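Long-range contacts in flocculation protein FLO11 (Saccharomyces cerevisiae, PDB 4UYT), which mediates homotypic cell-cell adhesion in yeast flocculation and supports substrate adhesion, invasive growth and biofilm formation: residues Gln26-Gln31 and Trp139-Phe144; Cys112-Pro117 and Trp168-Asp173. One frame throughout, in Å; residues are numbered along the deposited sequence.

Contact 1: Gln26-Gln31 and Trp139-Phe144; sequences QQNIMQ and WGTTSF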
loop_
_atom_site.group_PDB
_atom_site.type_symbol
_atom_site.label_atom_id
_atom_site.label_comp_id
_atom_site.label_asym_id
_atom_site.label_seq_id
_atom_site.Cartn_x
_atom_site.Cartn_y
_atom_site.Cartn_z
ATOM N N GLN A 26 -18.054 -1.677 4.655
ATOM C CA GLN A 26 -18.833 -0.606 5.286
ATOM C C GLN A 26 -18.943 0.659 4.434
ATOM O O GLN A 26 -19.878 1.428 4.578
ATOM C CB GLN A 26 -18.241 -0.242 6.652
ATOM C CG GLN A 26 -18.433 -1.303 7.729
ATOM C CD GLN A 26 -19.852 -1.377 8.256
ATOM O OE1 GLN A 26 -20.529 -2.400 8.111
ATOM N NE2 GLN A 26 -20.314 -0.290 8.866
ATOM N N GLN A 27 -17.949 0.877 3.572
ATOM C CA GLN A 27 -17.875 2.045 2.700
ATOM C C GLN A 27 -18.335 1.740 1.281
ATOM O O GLN A 27 -18.216 2.598 0.411
ATOM C CB GLN A 27 -16.430 2.547 2.627
ATOM C CG GLN A 27 -15.862 2.984 3.960
ATOM C CD GLN A 27 -14.418 3.401 3.823
ATOM O OE1 GLN A 27 -13.503 2.621 4.109
ATOM N NE2 GLN A 27 -14.196 4.625 3.359
ATOM N N ASN A 28 -18.814 0.521 1.050
ATOM C CA ASN A 28 -19.163 0.069 -0.286
ATOM C C ASN A 28 -17.989 0.133 -1.265
ATOM O O ASN A 28 -18.164 0.364 -2.453
ATOM C CB ASN A 28 -20.359 0.871 -0.814
ATOM C CG ASN A 28 -20.954 0.269 -2.058
ATOM O OD1 ASN A 28 -21.065 -0.948 -2.195
ATOM N ND2 ASN A 28 -21.353 1.130 -2.978
ATOM N N ILE A 29 -16.782 -0.077 -0.753
ATOM C CA ILE A 29 -15.587 -0.163 -1.591
ATOM C C ILE A 29 -15.326 -1.632 -1.890
ATOM O O ILE A 29 -15.378 -2.474 -0.993
ATOM C CB ILE A 29 -14.334 0.446 -0.901
ATOM C CG1 ILE A 29 -14.546 1.934 -0.596
ATOM C CG2 ILE A 29 -13.093 0.307 -1.777
ATOM C CD1 ILE A 29 -13.584 2.488 0.430
ATOM N N MET A 30 -15.015 -1.954 -3.139
ATOM C CA MET A 30 -14.617 -3.323 -3.475
ATOM C C MET A 30 -13.418 -3.724 -2.640
ATOM O O MET A 30 -12.529 -2.919 -2.377
ATOM C CB MET A 30 -14.264 -3.431 -4.955
ATOM C CG MET A 30 -13.894 -4.841 -5.400
ATOM S SD MET A 30 -13.401 -4.939 -7.125
ATOM C CE MET A 30 -11.799 -4.145 -7.051
ATOM N N GLN A 31 -13.363 -4.975 -2.232
ATOM C CA GLN A 31 -12.233 -5.451 -1.468
ATOM C C GLN A 31 -10.941 -5.467 -2.278
ATOM O O GLN A 31 -10.889 -5.924 -3.412
ATOM C CB GLN A 31 -12.500 -6.825 -0.918
ATOM C CG GLN A 31 -13.592 -6.825 0.147
ATOM C CD GLN A 31 -14.065 -8.209 0.492
ATOM O OE1 GLN A 31 -13.460 -9.231 0.108
ATOM N NE2 GLN A 31 -15.133 -8.262 1.254
ATOM N N TRP A 139 -18.497 -1.617 -9.420
ATOM C CA TRP A 139 -17.687 -2.026 -8.295
ATOM C C TRP A 139 -17.805 -1.093 -7.090
ATOM O O TRP A 139 -16.911 -1.108 -6.247
ATOM C CB TRP A 139 -16.220 -2.226 -8.739
ATOM C CG TRP A 139 -16.121 -3.169 -9.892
ATOM C CD1 TRP A 139 -16.183 -4.531 -9.854
ATOM C CD2 TRP A 139 -16.038 -2.810 -11.268
ATOM N NE1 TRP A 139 -16.103 -5.046 -11.122
ATOM C CE2 TRP A 139 -16.033 -4.010 -12.015
ATOM C CE3 TRP A 139 -15.954 -1.588 -11.940
ATOM C CZ2 TRP A 139 -15.934 -4.017 -13.409
ATOM C CZ3 TRP A 139 -15.861 -1.597 -13.319
ATOM C CH2 TRP A 139 -15.866 -2.802 -14.039
ATOM N N GLY A 140 -18.883 -0.321 -6.981
ATOM C CA GLY A 140 -19.110 0.500 -5.794
ATOM C C GLY A 140 -18.370 1.817 -5.790
ATOM O O GLY A 140 -18.162 2.429 -6.838
ATOM N N THR A 141 -18.007 2.274 -4.603
ATOM C CA THR A 141 -17.492 3.612 -4.415
ATOM C C THR A 141 -16.318 3.882 -5.362
ATOM O O THR A 141 -15.410 3.061 -5.473
ATOM C CB THR A 141 -17.084 3.740 -2.951
ATOM O OG1 THR A 141 -18.276 3.566 -2.176
ATOM C CG2 THR A 141 -16.448 5.071 -2.653
ATOM N N THR A 142 -16.313 5.045 -6.013
ATOM C CA THR A 142 -15.373 5.337 -7.085
ATOM C C THR A 142 -14.129 6.137 -6.709
ATOM O O THR A 142 -13.123 6.018 -7.385
ATOM C CB THR A 142 -16.078 6.051 -8.246
ATOM O OG1 THR A 142 -16.757 7.209 -7.741
ATOM C CG2 THR A 142 -17.088 5.132 -8.914
ATOM N N SER A 143 -14.212 6.954 -5.662
ATOM C CA SER A 143 -13.058 7.669 -5.134
ATOM C C SER A 143 -12.937 7.322 -3.665
ATOM O O SER A 143 -13.890 7.468 -2.897
ATOM C CB SER A 143 -13.200 9.183 -5.310
ATOM O OG SER A 143 -12.936 9.579 -6.652
ATOM N N PHE A 144 -11.772 6.857 -3.265
ATOM C CA PHE A 144 -11.567 6.397 -1.911
ATOM C C PHE A 144 -10.088 6.265 -1.636
ATOM O O PHE A 144 -9.257 6.221 -2.549
ATOM C CB PHE A 144 -12.273 5.043 -1.702
ATOM C CG PHE A 144 -11.847 3.966 -2.680
ATOM C CD1 PHE A 144 -10.740 3.144 -2.438
ATOM C CD2 PHE A 144 -12.552 3.761 -3.849
ATOM C CE1 PHE A 144 -10.349 2.169 -3.357
ATOM C CE2 PHE A 144 -12.180 2.786 -4.750
ATOM C CZ PHE A 144 -11.065 1.996 -4.518
HETATM O O HOH W 1 -14.895 0.359 -5.140
#
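The Schellman motif at Asn28, just after helix 21-25, is held by Thr141 of the loop leading into strand 143-147. Thr141 OG1 donates to Gln27 O at 2.8 Å and lies in the plane of that carbonyl. Thr141 N donates to Asn28 O at 2.9 Å, and the bond is nearly straight (173° at the hydrogen). One threonine thus takes two successive carbonyls of the turn. Its chi1 of -62° sets OG1 beside its own backbone N, which brings both donors to the same turn. Gly140 CA adds a CA-H...O contact to Asn28 O. Ile29 carries the apolar part. Ile29 CG2 stands over the centre of the Phe144 ring, 3.6 Å from the centroid and 9° off the normal, a CH-pi contact. Ile29 CD1 reaches back to Phe144 CB at 3.6 Å. The Phe144 ring also stacks with Phe123. Next in line, the side chains of Met30 and Trp139 run side by side. Met30 SD meets Trp139 CD1 at 3.9 Å, an oblique Met-aromatic contact. Between the backbones a water accepts from Met30 N and donates to Trp139 O (2.7 Å) and Thr141 O (2.8 Å). It joins Met30 N and Trp139 O, which are not bonded directly. The Trp139 indole also packs edge-to-face on Trp137 and Tyr63, consistent with the aromatic surface bands of this fibronectin type III-like domain.

Contact 2: Cys112-Pro117 and Trp168-Asp173; sequences CQVWMP and WNIDCD. With NA (sodium ion), chain B.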
loop_
_atom_site.group_PDB
_atom_site.type_symbol
_atom_site.label_atom_id
_atom_site.label_comp_id
_atom_site.label_asym_id
_atom_site.label_seq_id
_atom_site.Cartn_x
_atom_site.Cartn_y
_atom_site.Cartn_z
ATOM N N CYS A 112 14.927 -6.133 17.340
ATOM C CA CYS A 112 15.430 -6.535 16.029
ATOM C C CYS A 112 14.621 -6.043 14.847
ATOM O O CYS A 112 15.140 -6.112 13.750
ATOM C CB CYS A 112 15.556 -8.051 15.913
ATOM S SG CYS A 112 16.943 -8.778 16.782
ATOM N N GLN A 113 13.380 -5.588 15.069
ATOM C CA GLN A 113 12.417 -5.385 13.990
ATOM C C GLN A 113 11.691 -4.074 14.130
ATOM O O GLN A 113 11.450 -3.628 15.244
ATOM C CB GLN A 113 11.429 -6.541 13.960
ATOM C CG GLN A 113 12.194 -7.834 13.775
ATOM C CD GLN A 113 11.364 -9.019 13.738
ATOM O OE1 GLN A 113 10.639 -9.334 14.690
ATOM N NE2 GLN A 113 11.389 -9.682 12.566
ATOM N N VAL A 114 11.361 -3.473 12.985
ATOM C CA VAL A 114 10.705 -2.187 12.910
ATOM C C VAL A 114 9.451 -2.316 12.048
ATOM O O VAL A 114 9.431 -3.080 11.079
ATOM C CB VAL A 114 11.619 -1.063 12.341
ATOM C CG1 VAL A 114 12.516 -0.463 13.425
ATOM C CG2 VAL A 114 12.370 -1.531 11.089
ATOM N N TRP A 115 8.464 -1.497 12.362
ATOM C CA TRP A 115 7.248 -1.362 11.602
ATOM C C TRP A 115 7.449 -0.526 10.355
ATOM O O TRP A 115 8.073 0.544 10.357
ATOM C CB TRP A 115 6.167 -0.672 12.425
ATOM C CG TRP A 115 5.562 -1.509 13.514
ATOM C CD1 TRP A 115 5.810 -1.437 14.840
ATOM C CD2 TRP A 115 4.559 -2.506 13.341
ATOM N NE1 TRP A 115 5.024 -2.329 15.505
ATOM C CE2 TRP A 115 4.218 -2.989 14.615
ATOM C CE3 TRP A 115 3.880 -3.006 12.232
ATOM C CZ2 TRP A 115 3.246 -3.981 14.807
ATOM C CZ3 TRP A 115 2.897 -3.958 12.428
ATOM C CH2 TRP A 115 2.592 -4.446 13.715
ATOM N N MET A 116 6.828 -0.973 9.288
ATOM C CA MET A 116 6.553 -0.107 8.167
ATOM C C MET A 116 5.756 1.117 8.636
ATOM O O MET A 116 4.761 0.945 9.330
ATOM C CB MET A 116 5.707 -0.888 7.179
ATOM C CG MET A 116 5.401 -0.180 5.877
ATOM S SD MET A 116 4.359 -1.184 4.820
ATOM C CE MET A 116 2.758 -0.881 5.551
ATOM N N PRO A 117 6.123 2.338 8.226
ATOM C CA PRO A 117 5.253 3.489 8.511
ATOM C C PRO A 117 4.029 3.382 7.625
ATOM O O PRO A 117 4.162 3.054 6.437
ATOM C CB PRO A 117 6.145 4.694 8.139
ATOM C CG PRO A 117 7.064 4.161 7.051
ATOM C CD PRO A 117 7.302 2.704 7.414
ATOM N N TRP A 168 9.723 -5.805 9.683
ATOM C CA TRP A 168 10.886 -6.510 9.153
ATOM C C TRP A 168 12.108 -6.139 10.008
ATOM O O TRP A 168 12.057 -5.294 10.884
ATOM C CB TRP A 168 11.132 -6.164 7.703
ATOM C CG TRP A 168 11.238 -4.702 7.408
ATOM C CD1 TRP A 168 12.326 -3.885 7.608
ATOM C CD2 TRP A 168 10.229 -3.873 6.853
ATOM N NE1 TRP A 168 12.044 -2.597 7.220
ATOM C CE2 TRP A 168 10.773 -2.561 6.728
ATOM C CE3 TRP A 168 8.920 -4.107 6.402
ATOM C CZ2 TRP A 168 10.087 -1.515 6.135
ATOM C CZ3 TRP A 168 8.235 -3.068 5.821
ATOM C CH2 TRP A 168 8.821 -1.790 5.684
ATOM N N ASN A 169 13.220 -6.794 9.713
ATOM C CA ASN A 169 14.428 -6.606 10.499
ATOM C C ASN A 169 15.082 -5.227 10.267
ATOM O O ASN A 169 15.271 -4.797 9.130
ATOM C CB ASN A 169 15.450 -7.689 10.230
ATOM C CG ASN A 169 15.155 -8.969 10.996
ATOM O OD1 ASN A 169 13.997 -9.334 11.222
ATOM N ND2 ASN A 169 16.197 -9.672 11.380
ATOM N N ILE A 170 15.504 -4.622 11.355
ATOM C CA ILE A 170 16.291 -3.388 11.325
ATOM C C ILE A 170 17.539 -3.618 10.478
ATOM O O ILE A 170 18.268 -4.609 10.662
ATOM C CB ILE A 170 16.652 -2.953 12.751
ATOM C CG1 ILE A 170 15.395 -2.569 13.539
ATOM C CG2 ILE A 170 17.650 -1.795 12.741
ATOM C CD1 ILE A 170 15.598 -2.531 15.040
ATOM N N ASP A 171 17.770 -2.703 9.547
ATOM C CA ASP A 171 18.894 -2.710 8.606
ATOM C C ASP A 171 18.916 -3.988 7.752
ATOM O O ASP A 171 19.920 -4.289 7.093
ATOM C CB ASP A 171 20.221 -2.501 9.317
ATOM C CG ASP A 171 20.257 -1.218 10.120
ATOM O OD1 ASP A 171 19.488 -0.281 9.764
ATOM O OD2 ASP A 171 21.014 -1.147 11.108
ATOM N N CYS A 172 17.791 -4.729 7.738
ATOM C CA CYS A 172 17.769 -6.039 7.104
ATOM C C CYS A 172 18.924 -6.936 7.530
ATOM O O CYS A 172 19.399 -7.760 6.761
ATOM C CB CYS A 172 17.603 -5.983 5.618
ATOM S SG CYS A 172 15.994 -5.240 5.157
ATOM N N ASP A 173 19.350 -6.791 8.779
ATOM C CA ASP A 173 20.328 -7.690 9.334
ATOM C C ASP A 173 19.611 -8.977 9.731
ATOM O O ASP A 173 18.937 -9.059 10.759
ATOM C CB ASP A 173 20.993 -7.072 10.539
ATOM C CG ASP A 173 22.009 -7.967 11.175
ATOM O OD1 ASP A 173 22.074 -9.161 10.837
ATOM O OD2 ASP A 173 22.828 -7.443 11.984
HETATM NA NA NA B . 4.585 -2.839 18.319
HETATM O O HOH W 2 17.943 -6.346 12.804
HETATM O O HOH W 3 5.690 -4.632 19.783
#
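Backbone bonds pair Val114 with Trp168 in an antiparallel ladder. Val114 N donates to Trp168 O at 2.9 Å, and Trp168 N returns a bond to Val114 O at 3.1 Å. Gln113 and Asn169 form the adjacent non-hydrogen-bonded pair. Beyond it, Ile170 N donates to Cys112 O at 2.8 Å, and a water bridges Cys112 O to Ile170 O. Gln113 and Asn169 also meet through their side chains. Gln113 NE2 gives a bent bond (143°) to Asn169 OD1 at 3.0 Å, and the two amide planes stand 88° apart. The other end of the Asn169 amide is used as well: ND2 donates to Asp173 O in the turn that follows. This fixes the rotation of the amide and leaves OD1 for Gln113. The ladder belongs to a three-stranded antiparallel sheet of the Flo11 domain, in which strand 166-169 lies between strands 12-13 and 113-115. Apolar packing follows. Val114 CG1 meets Ile170 CG1 at 3.6 Å, and the two side chains cross at about a right angle. Trp168 has its ring swung between its backbone N and carbonyl carbon (chi1 54°), which brings the six-membered ring to Met116. Met116 CB lies 3.6 Å from Trp168 CH2. Tyr47 adds an edge-to-face contact to the same indole. Two disulfides run from these segments: Cys112 to Cys176 and Cys172 to Cys8.

In the fold
From the N terminus the chain passes strands 6-7 and 12-13 and helix 21-25 before it reaches residues 26-31. It then runs through strand 32-43 and five further strands to residues 112-117. Residues 139-144 return to 26-31, and contact 1 closes a loop of 107 intervening residues. Strand 166-169 follows strand 143-147, and contact 2 closes a shorter loop of 50. The segments alternate along the chain, so the two loops cross. Contact 1 ties the turn after helix 21-25 to the five-stranded sheet. Contact 2 lies within the three-stranded sheet. Their centres are 32 Å apart, on opposite sides of the chain's centre.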